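Local structure of GphF (Cystobacter violaceus, 6MFC) at residues Ala96-Leu101 with Ser199-Glu204. The protein probably catalyses decarboxylation of an acyl group in the initiation of polyketide biosynthesis, using a GNAT-like fold. Numbering follows the deposited sequence.
With GOL (glycerol), chain D.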
# COMPACT_ATOMS: atom_id res chain seq x y z
N ALA A 96 10.69 -10.65 -0.28
CA ALA A 96 10.69 -9.73 0.84
C ALA A 96 9.56 -10.08 1.80
O ALA A 96 8.46 -10.46 1.37
CB ALA A 96 10.54 -8.29 0.36
N ARG A 97 9.83 -9.94 3.09
CA ARG A 97 8.82 -10.12 4.12
C ARG A 97 8.20 -8.77 4.48
O ARG A 97 8.81 -7.71 4.29
CB ARG A 97 9.42 -10.77 5.37
CG ARG A 97 10.08 -12.11 5.10
CD ARG A 97 9.07 -13.25 5.10
NE ARG A 97 8.82 -13.76 6.44
CZ ARG A 97 8.19 -14.90 6.71
NH1 ARG A 97 7.74 -15.66 5.72
NH2 ARG A 97 8.01 -15.28 7.96
N HIS A 98 6.96 -8.81 4.98
CA HIS A 98 6.26 -7.58 5.32
C HIS A 98 6.93 -6.86 6.48
O HIS A 98 7.04 -5.63 6.48
CB HIS A 98 4.80 -7.89 5.67
CG HIS A 98 3.96 -6.68 5.91
ND1 HIS A 98 3.81 -5.68 4.96
CD2 HIS A 98 3.22 -6.30 6.98
CE1 HIS A 98 3.02 -4.74 5.44
NE2 HIS A 98 2.65 -5.09 6.66
N SER A 99 7.39 -7.62 7.49
CA SER A 99 7.98 -7.00 8.66
C SER A 99 9.41 -6.53 8.40
O SER A 99 9.84 -5.53 8.98
CB SER A 99 7.96 -7.99 9.83
OG SER A 99 8.49 -9.24 9.45
N GLU A 100 10.14 -7.22 7.53
CA GLU A 100 11.55 -6.93 7.29
C GLU A 100 11.72 -6.06 6.05
O GLU A 100 12.43 -6.41 5.10
CB GLU A 100 12.33 -8.24 7.16
CG GLU A 100 11.75 -9.40 7.94
CD GLU A 100 12.41 -10.72 7.59
OE1 GLU A 100 13.48 -10.70 6.95
OE2 GLU A 100 11.86 -11.78 7.95
N LEU A 101 11.05 -4.91 6.05
CA LEU A 101 11.04 -4.03 4.89
C LEU A 101 11.94 -2.81 5.00
O LEU A 101 12.26 -2.21 3.98
CB LEU A 101 9.61 -3.55 4.59
CG LEU A 101 8.71 -4.51 3.82
CD1 LEU A 101 7.38 -3.84 3.49
CD2 LEU A 101 9.39 -5.00 2.55
N SER A 199 5.53 -15.28 -2.27
CA SER A 199 5.02 -16.33 -1.40
C SER A 199 5.48 -16.10 0.03
O SER A 199 6.66 -15.81 0.28
CB SER A 199 5.48 -17.70 -1.89
OG SER A 199 4.92 -18.00 -3.16
N GLY A 200 4.56 -16.24 0.98
CA GLY A 200 4.89 -16.03 2.38
C GLY A 200 5.28 -14.62 2.72
O GLY A 200 6.02 -14.40 3.70
N TYR A 201 4.81 -13.64 1.95
CA TYR A 201 5.15 -12.24 2.21
C TYR A 201 4.64 -11.80 3.58
O TYR A 201 5.34 -11.09 4.31
CB TYR A 201 4.58 -11.35 1.11
CG TYR A 201 4.62 -9.87 1.42
CD1 TYR A 201 5.74 -9.11 1.11
CD2 TYR A 201 3.54 -9.22 2.01
CE1 TYR A 201 5.79 -7.75 1.38
CE2 TYR A 201 3.58 -7.87 2.29
CZ TYR A 201 4.70 -7.14 1.97
OH TYR A 201 4.74 -5.79 2.25
N ARG A 202 3.43 -12.21 3.94
CA ARG A 202 2.77 -11.76 5.17
C ARG A 202 2.01 -12.94 5.75
O ARG A 202 0.80 -13.09 5.53
CB ARG A 202 1.84 -10.58 4.88
CG ARG A 202 1.38 -9.80 6.09
CD ARG A 202 0.58 -8.58 5.65
NE ARG A 202 0.19 -7.74 6.78
CZ ARG A 202 -0.51 -6.62 6.65
NH1 ARG A 202 -0.90 -6.21 5.45
NH2 ARG A 202 -0.82 -5.91 7.73
N PRO A 203 2.70 -13.80 6.51
CA PRO A 203 2.06 -15.05 6.96
C PRO A 203 0.80 -14.86 7.78
O PRO A 203 -0.03 -15.77 7.82
CB PRO A 203 3.17 -15.73 7.78
CG PRO A 203 4.44 -15.16 7.23
CD PRO A 203 4.12 -13.74 6.87
N GLU A 204 0.64 -13.72 8.45
CA GLU A 204 -0.59 -13.48 9.21
C GLU A 204 -1.76 -13.09 8.32
O GLU A 204 -2.90 -13.05 8.80
CB GLU A 204 -0.36 -12.39 10.26
CG GLU A 204 -0.01 -11.02 9.70
CD GLU A 204 1.48 -10.84 9.48
OE1 GLU A 204 2.21 -11.85 9.47
OE2 GLU A 204 1.92 -9.68 9.31
C1 GOL D . 0.92 -2.15 6.41
O1 GOL D . 0.51 -0.97 5.80
C2 GOL D . 0.23 -2.19 7.79
O2 GOL D . 0.66 -3.28 8.55
C3 GOL D . -1.28 -2.25 7.47
O3 GOL D . -1.45 -3.21 6.49
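The imidazole of His-98 carries the guanidinium of Arg-202 flat on one face, planes 28° apart and centres 4.0 Å apart, while Tyr-201 OH and glycerol O2 reach its edge near the ring plane. On the Tyr-201 ring lies His-98 CB in a CH-pi contact, 4.0 Å from the centroid. CG anti to the backbone N (chi1 -174°) brings the His-98 ring beside Tyr-201, where ND1 meets OH at 2.9 Å in a nearly straight hydrogen bond (170°) whose donor may be either atom. Its backbone N donates to Tyr-201 O at 2.9 Å, so the two residues are joined twice. The chain of Arg-202, extended from CG to NE, runs alongside His-98 with CD over the imidazole; Glu-204 OE2 makes a long salt bridge to NE. Pro-203 CG covers one face of the Arg-97 guanidinium. The loop following strand 77-87, within the GNAT family region, is thereby tied to the loop between strands 193-198 and 212-218; Leu-101 continues inward onto Gln-113 and Leu-115 of strand 111-119. Glycerol, probably from the crystallisation liquor, bonds to His-98 NE2, to both terminal nitrogens of Arg-202 through O3, and to Leu-115 O. Hydrogen bonds at both imidazole nitrogens and the guanidinium on its face would restrain the ring's rotation.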